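Local atomic coordinates of imelysin (Bacteroides ovatus ATCC 8483, PDB entry 3OYV), a protein that probably takes part in bacterial iron uptake as an imelysin-like, probably metal-binding protein of the outer membrane. Residues W116-Y130 and A171-N184. Sequence-based numbering, arbitrary orientation.
Sequences WYSWHSRDDYTNNIY and AAKAIQDIPQPFRN
Arg122 reaches across from its helix to the end of helix 158-177, where backbone carbonyls have run out of helical partners. Its NH2 meets Gln176 O at 2.8 Å, almost straight and within the guanidinium plane, on a lone pair of that carbonyl, while NE bonds weakly to Ile178 O. The bend at chi3 (59°) turns the group so that NH1 donates a bent hydrogen bond to Gln180 OE1 (3.0 Å), coming from above the plane of that amide. Replacing Arg122 by alanine is likely to leave Gln176 O, the backbone carbonyl, without its charged donor and Gln180 OE1 without the NH1 bond.

The amide of Gln180 is useful at both ends: its NE2 donates in plane to a lone pair of Trp119 O (2.9 Å). Gln176 works similarly from the helix, bent at chi2 (-74°) so that NE2 donates one N-H to Asp123 OD1, their flat groups nearly coplanar, and the other to Thr126 OG1 at 2.9 Å. That hydroxyl in turn donates a hydrogen bond to Arg122 O.

Beside this polar network Ile175 is a knob among Arg122, Tyr125, Thr126 and Ile129, its CD1 on Ile129 CG1 (3.7 Å), and small Ala172 lets the helices come close beside Thr126. Past the helix ends, Pro181, after a cis peptide bond, sets CG over the centre of the Trp119 six-membered ring (3.6 Å), a CH-pi contact. In the conformer described, the extended Arg183 lays its guanidinium flat on Trp116, planes 13° apart, a cation-pi stack; its NE is held by Leu110 O.

The segments of helices 121-137 and 158-177 run antiparallel, axes 8.9 Å apart. Helix 71-102 packs on Tyr125, helix 189-214 backs Ile175 and Phe182, and helix 265-283 lies against His120 and Asn127.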
loop_
_atom_site.group_PDB
_atom_site.type_symbol
_atom_site.label_atom_id
_atom_site.label_comp_id
_atom_site.label_asym_id
_atom_site.label_seq_id
_atom_site.Cartn_x
_atom_site.Cartn_y
_atom_site.Cartn_z
ATOM N N TRP A 116 -10.677 -4.271 6.308
ATOM C CA TRP A 116 -11.455 -4.776 7.423
ATOM C C TRP A 116 -11.564 -6.291 7.458
ATOM O O TRP A 116 -11.763 -6.858 8.515
ATOM C CB TRP A 116 -12.846 -4.156 7.460
ATOM C CG TRP A 116 -13.924 -4.776 6.563
ATOM C CD1 TRP A 116 -14.283 -4.369 5.312
ATOM C CD2 TRP A 116 -14.768 -5.898 6.865
ATOM N NE1 TRP A 116 -15.305 -5.146 4.821
ATOM C CE2 TRP A 116 -15.634 -6.074 5.764
ATOM C CE3 TRP A 116 -14.901 -6.736 7.970
ATOM C CZ2 TRP A 116 -16.588 -7.101 5.719
ATOM C CZ3 TRP A 116 -15.873 -7.734 7.942
ATOM C CH2 TRP A 116 -16.704 -7.895 6.827
ATOM N N TYR A 117 -11.446 -6.966 6.301
ATOM C CA TYR A 117 -11.697 -8.384 6.300
ATOM C C TYR A 117 -10.762 -9.072 7.276
ATOM O O TYR A 117 -11.126 -10.062 7.906
ATOM C CB TYR A 117 -11.482 -9.026 4.943
ATOM C CG TYR A 117 -12.214 -8.482 3.757
ATOM C CD1 TYR A 117 -13.554 -8.112 3.815
ATOM C CD2 TYR A 117 -11.576 -8.342 2.550
ATOM C CE1 TYR A 117 -14.202 -7.655 2.690
ATOM C CE2 TYR A 117 -12.225 -7.915 1.410
ATOM C CZ TYR A 117 -13.544 -7.550 1.489
ATOM O OH TYR A 117 -14.162 -7.098 0.340
ATOM N N SER A 118 -9.537 -8.543 7.381
ATOM C CA SER A 118 -8.494 -9.096 8.235
ATOM C C SER A 118 -8.322 -8.302 9.542
ATOM O O SER A 118 -7.366 -8.511 10.289
ATOM C CB SER A 118 -7.174 -9.127 7.454
ATOM O OG SER A 118 -6.874 -7.863 6.965
ATOM N N TRP A 119 -9.224 -7.349 9.790
ATOM C CA TRP A 119 -9.130 -6.402 10.933
ATOM C C TRP A 119 -7.765 -5.710 10.960
ATOM O O TRP A 119 -7.150 -5.492 12.010
ATOM C CB TRP A 119 -9.415 -7.104 12.260
ATOM C CG TRP A 119 -10.846 -7.397 12.548
ATOM C CD1 TRP A 119 -11.876 -7.405 11.675
ATOM C CD2 TRP A 119 -11.394 -7.736 13.817
ATOM N NE1 TRP A 119 -13.037 -7.727 12.310
ATOM C CE2 TRP A 119 -12.771 -7.923 13.635
ATOM C CE3 TRP A 119 -10.852 -7.864 15.109
ATOM C CZ2 TRP A 119 -13.633 -8.274 14.701
ATOM C CZ3 TRP A 119 -11.719 -8.185 16.178
ATOM C CH2 TRP A 119 -13.091 -8.382 15.957
ATOM N N HIS A 120 -7.282 -5.395 9.777
ATOM C CA HIS A 120 -5.923 -4.895 9.566
ATOM C C HIS A 120 -5.871 -3.396 9.243
ATOM O O HIS A 120 -4.803 -2.844 8.984
ATOM C CB HIS A 120 -5.317 -5.788 8.454
ATOM C CG HIS A 120 -3.977 -5.366 7.963
ATOM N ND1 HIS A 120 -2.840 -5.462 8.736
ATOM C CD2 HIS A 120 -3.586 -4.899 6.761
ATOM C CE1 HIS A 120 -1.808 -5.016 8.035
ATOM N NE2 HIS A 120 -2.235 -4.693 6.822
ATOM N N SER A 121 -7.014 -2.712 9.213
ATOM C CA SER A 121 -7.036 -1.307 8.762
ATOM C C SER A 121 -6.094 -0.413 9.572
ATOM O O SER A 121 -5.372 0.379 8.998
ATOM C CB SER A 121 -8.468 -0.711 8.757
ATOM O OG SER A 121 -9.033 -0.626 10.033
ATOM N N ARG A 122 -6.136 -0.505 10.904
ATOM C CA ARG A 122 -5.244 0.328 11.708
ATOM C C ARG A 122 -3.783 0.154 11.287
ATOM O O ARG A 122 -3.066 1.112 11.095
ATOM C CB ARG A 122 -5.387 0.015 13.201
ATOM C CG ARG A 122 -6.661 0.571 13.822
ATOM C CD ARG A 122 -7.011 -0.073 15.157
ATOM N NE ARG A 122 -5.934 0.100 16.142
ATOM C CZ ARG A 122 -4.976 -0.777 16.413
ATOM N NH1 ARG A 122 -4.935 -1.968 15.842
ATOM N NH2 ARG A 122 -4.018 -0.459 17.299
ATOM N N ASP A 123 -3.353 -1.101 11.194
ATOM C CA ASP A 123 -1.966 -1.379 10.899
ATOM C C ASP A 123 -1.600 -0.969 9.472
ATOM O O ASP A 123 -0.522 -0.449 9.231
ATOM C CB ASP A 123 -1.651 -2.851 11.176
ATOM C CG ASP A 123 -1.587 -3.197 12.655
ATOM O OD1 ASP A 123 -1.461 -2.273 13.484
ATOM O OD2 ASP A 123 -1.647 -4.416 12.953
ATOM N N ASP A 124 -2.521 -1.194 8.527
ATOM C CA ASP A 124 -2.374 -0.765 7.150
ATOM C C ASP A 124 -2.108 0.740 7.106
ATOM O O ASP A 124 -1.103 1.208 6.563
ATOM C CB ASP A 124 -3.677 -1.170 6.449
ATOM C CG ASP A 124 -3.816 -0.687 5.020
ATOM O OD1 ASP A 124 -2.958 0.008 4.450
ATOM O OD2 ASP A 124 -4.868 -1.048 4.411
ATOM N N TYR A 125 -3.014 1.507 7.702
ATOM C CA TYR A 125 -2.947 2.961 7.562
ATOM C C TYR A 125 -1.732 3.513 8.306
ATOM O O TYR A 125 -1.124 4.492 7.863
ATOM C CB TYR A 125 -4.230 3.660 8.031
ATOM C CG TYR A 125 -5.549 3.106 7.498
ATOM C CD1 TYR A 125 -5.620 2.278 6.365
ATOM C CD2 TYR A 125 -6.730 3.411 8.164
ATOM C CE1 TYR A 125 -6.833 1.737 5.953
ATOM C CE2 TYR A 125 -7.930 2.887 7.753
ATOM C CZ TYR A 125 -7.990 2.055 6.643
ATOM O OH TYR A 125 -9.228 1.516 6.308
ATOM N N THR A 126 -1.386 2.880 9.425
ATOM C CA THR A 126 -0.188 3.245 10.174
ATOM C C THR A 126 1.062 3.005 9.320
ATOM O O THR A 126 1.957 3.860 9.256
ATOM C CB THR A 126 -0.096 2.480 11.497
ATOM O OG1 THR A 126 -1.262 2.724 12.268
ATOM C CG2 THR A 126 1.112 2.895 12.324
ATOM N N ASN A 127 1.113 1.852 8.635
ATOM C CA ASN A 127 2.224 1.588 7.703
ATOM C C ASN A 127 2.310 2.611 6.600
ATOM O O ASN A 127 3.399 2.993 6.184
ATOM C CB ASN A 127 2.106 0.180 7.111
ATOM C CG ASN A 127 2.560 -0.902 8.064
ATOM O OD1 ASN A 127 3.276 -0.642 9.036
ATOM N ND2 ASN A 127 2.129 -2.138 7.803
ATOM N N ASN A 128 1.162 3.098 6.137
ATOM C CA ASN A 128 1.163 4.163 5.154
ATOM C C ASN A 128 1.868 5.427 5.706
ATOM O O ASN A 128 2.596 6.120 4.999
ATOM C CB ASN A 128 -0.250 4.570 4.707
ATOM C CG ASN A 128 -1.069 3.459 4.016
ATOM O OD1 ASN A 128 -2.294 3.579 4.005
ATOM N ND2 ASN A 128 -0.441 2.420 3.460
ATOM N N ILE A 129 1.627 5.724 6.976
ATOM C CA ILE A 129 2.300 6.870 7.606
ATOM C C ILE A 129 3.807 6.580 7.766
ATOM O O ILE A 129 4.639 7.465 7.564
ATOM C CB ILE A 129 1.641 7.269 8.938
ATOM C CG1 ILE A 129 0.155 7.635 8.740
ATOM C CG2 ILE A 129 2.421 8.411 9.578
ATOM C CD1 ILE A 129 -0.129 8.684 7.718
ATOM N N TYR A 130 4.160 5.337 8.104
ATOM C CA TYR A 130 5.572 4.982 8.152
ATOM C C TYR A 130 6.256 5.087 6.805
ATOM O O TYR A 130 7.450 5.318 6.768
ATOM C CB TYR A 130 5.775 3.596 8.760
ATOM C CG TYR A 130 5.485 3.545 10.238
ATOM C CD1 TYR A 130 5.820 4.614 11.061
ATOM C CD2 TYR A 130 4.891 2.431 10.818
ATOM C CE1 TYR A 130 5.567 4.583 12.419
ATOM C CE2 TYR A 130 4.638 2.388 12.193
ATOM C CZ TYR A 130 4.983 3.471 12.964
ATOM O OH TYR A 130 4.734 3.439 14.320
ATOM N N ALA A 171 0.498 11.309 13.830
ATOM C CA ALA A 171 -0.466 10.619 12.960
ATOM C C ALA A 171 -0.397 9.104 13.149
ATOM O O ALA A 171 -1.437 8.440 13.268
ATOM C CB ALA A 171 -0.272 11.028 11.507
ATOM N N ALA A 172 0.802 8.532 13.145
ATOM C CA ALA A 172 0.933 7.104 13.364
ATOM C C ALA A 172 0.331 6.664 14.698
ATOM O O ALA A 172 -0.429 5.692 14.789
ATOM C CB ALA A 172 2.393 6.652 13.227
ATOM N N LYS A 173 0.650 7.386 15.764
ATOM C CA LYS A 173 0.142 7.010 17.073
ATOM C C LYS A 173 -1.374 7.240 17.145
ATOM O O LYS A 173 -2.060 6.465 17.789
ATOM C CB LYS A 173 0.889 7.775 18.179
ATOM C CG LYS A 173 0.498 7.399 19.608
ATOM C CD LYS A 173 0.703 5.919 19.934
ATOM C CE LYS A 173 0.876 5.679 21.454
ATOM N NZ LYS A 173 -0.195 6.290 22.293
ATOM N N ALA A 174 -1.887 8.287 16.516
ATOM C CA ALA A 174 -3.348 8.515 16.539
ATOM C C ALA A 174 -4.110 7.367 15.853
ATOM O O ALA A 174 -5.140 6.907 16.351
ATOM C CB ALA A 174 -3.702 9.823 15.888
ATOM N N ILE A 175 -3.571 6.853 14.748
ATOM C CA ILE A 175 -4.236 5.722 14.073
ATOM C C ILE A 175 -4.175 4.493 14.973
ATOM O O ILE A 175 -5.167 3.777 15.145
ATOM C CB ILE A 175 -3.611 5.468 12.712
ATOM C CG1 ILE A 175 -3.853 6.656 11.767
ATOM C CG2 ILE A 175 -4.191 4.147 12.113
ATOM C CD1 ILE A 175 -2.916 6.686 10.552
ATOM N N GLN A 176 -3.020 4.233 15.582
ATOM C CA GLN A 176 -2.906 3.097 16.492
ATOM C C GLN A 176 -3.809 3.195 17.717
ATOM O O GLN A 176 -4.221 2.177 18.251
ATOM C CB GLN A 176 -1.445 2.895 16.934
ATOM C CG GLN A 176 -0.568 2.365 15.800
ATOM C CD GLN A 176 -0.847 0.920 15.519
ATOM O OE1 GLN A 176 -0.740 0.068 16.407
ATOM N NE2 GLN A 176 -1.280 0.622 14.297
ATOM N N ASP A 177 -4.091 4.422 18.126
ATOM C CA ASP A 177 -4.965 4.631 19.268
ATOM C C ASP A 177 -6.415 4.261 19.008
ATOM O O ASP A 177 -7.157 3.984 19.994
ATOM C CB ASP A 177 -4.879 6.071 19.786
ATOM C CG ASP A 177 -3.673 6.288 20.682
ATOM O OD1 ASP A 177 -3.113 5.298 21.172
ATOM O OD2 ASP A 177 -3.299 7.456 20.899
ATOM N N ILE A 178 -6.823 4.234 17.729
ATOM C CA ILE A 178 -8.193 3.833 17.422
ATOM C C ILE A 178 -8.377 2.452 18.021
ATOM O O ILE A 178 -7.528 1.575 17.852
ATOM C CB ILE A 178 -8.455 3.785 15.905
ATOM C CG1 ILE A 178 -8.312 5.163 15.251
ATOM C CG2 ILE A 178 -9.858 3.168 15.633
ATOM C CD1 ILE A 178 -8.339 5.180 13.704
ATOM N N PRO A 179 -9.486 2.215 18.762
ATOM C CA PRO A 179 -9.639 0.871 19.303
ATOM C C PRO A 179 -9.735 -0.189 18.185
ATOM O O PRO A 179 -10.387 0.028 17.163
ATOM C CB PRO A 179 -10.952 0.953 20.135
ATOM C CG PRO A 179 -11.100 2.393 20.443
ATOM C CD PRO A 179 -10.518 3.144 19.265
ATOM N N GLN A 180 -9.066 -1.302 18.397
ATOM C CA GLN A 180 -9.061 -2.394 17.434
ATOM C C GLN A 180 -10.382 -3.150 17.492
ATOM O O GLN A 180 -10.815 -3.529 18.568
ATOM C CB GLN A 180 -7.887 -3.344 17.747
ATOM C CG GLN A 180 -7.857 -4.671 17.009
ATOM C CD GLN A 180 -7.535 -4.557 15.538
ATOM O OE1 GLN A 180 -7.386 -3.448 14.992
ATOM N NE2 GLN A 180 -7.372 -5.708 14.892
ATOM N N PRO A 181 -11.023 -3.406 16.334
ATOM C CA PRO A 181 -10.699 -2.940 14.998
ATOM C C PRO A 181 -11.390 -1.626 14.688
ATOM O O PRO A 181 -12.483 -1.356 15.172
ATOM C CB PRO A 181 -11.273 -4.061 14.128
ATOM C CG PRO A 181 -12.521 -4.485 14.904
ATOM C CD PRO A 181 -12.144 -4.381 16.332
ATOM N N PHE A 182 -10.790 -0.847 13.819
ATOM C CA PHE A 182 -11.378 0.423 13.394
ATOM C C PHE A 182 -12.805 0.205 12.905
ATOM O O PHE A 182 -13.686 1.010 13.197
ATOM C CB PHE A 182 -10.493 1.084 12.312
ATOM C CG PHE A 182 -11.127 2.213 11.571
ATOM C CD1 PHE A 182 -11.762 3.266 12.220
ATOM C CD2 PHE A 182 -11.020 2.260 10.180
ATOM C CE1 PHE A 182 -12.313 4.295 11.476
ATOM C CE2 PHE A 182 -11.564 3.278 9.443
ATOM C CZ PHE A 182 -12.227 4.308 10.089
ATOM N N ARG A 183 -13.062 -0.861 12.160
ATOM C CA ARG A 183 -14.396 -1.051 11.605
ATOM C C ARG A 183 -15.500 -1.089 12.664
ATOM O O ARG A 183 -16.635 -0.742 12.354
ATOM C CB ARG A 183 -14.436 -2.306 10.737
ATOM C CG ARG A 183 -15.793 -2.574 10.122
ATOM C CD ARG A 183 -15.791 -3.894 9.491
ATOM N NE ARG A 183 -17.017 -4.233 8.785
ATOM C CZ ARG A 183 -17.955 -5.079 9.225
ATOM N NH1 ARG A 183 -17.900 -5.623 10.424
ATOM N NH2 ARG A 183 -19.002 -5.349 8.457
ATOM N N ASN A 184 -15.171 -1.488 13.890
ATOM C CA ASN A 184 -16.167 -1.530 14.982
ATOM C C ASN A 184 -16.168 -0.287 15.856
ATOM O O ASN A 184 -16.914 -0.223 16.843
ATOM C CB ASN A 184 -15.974 -2.759 15.888
ATOM C CG ASN A 184 -16.328 -4.062 15.205
ATOM O OD1 ASN A 184 -16.938 -4.054 14.165
ATOM N ND2 ASN A 184 -15.923 -5.194 15.799
HETATM O O HOH W 1 -8.315 -2.295 12.541
HETATM O O HOH W 2 -2.077 -2.763 16.139
#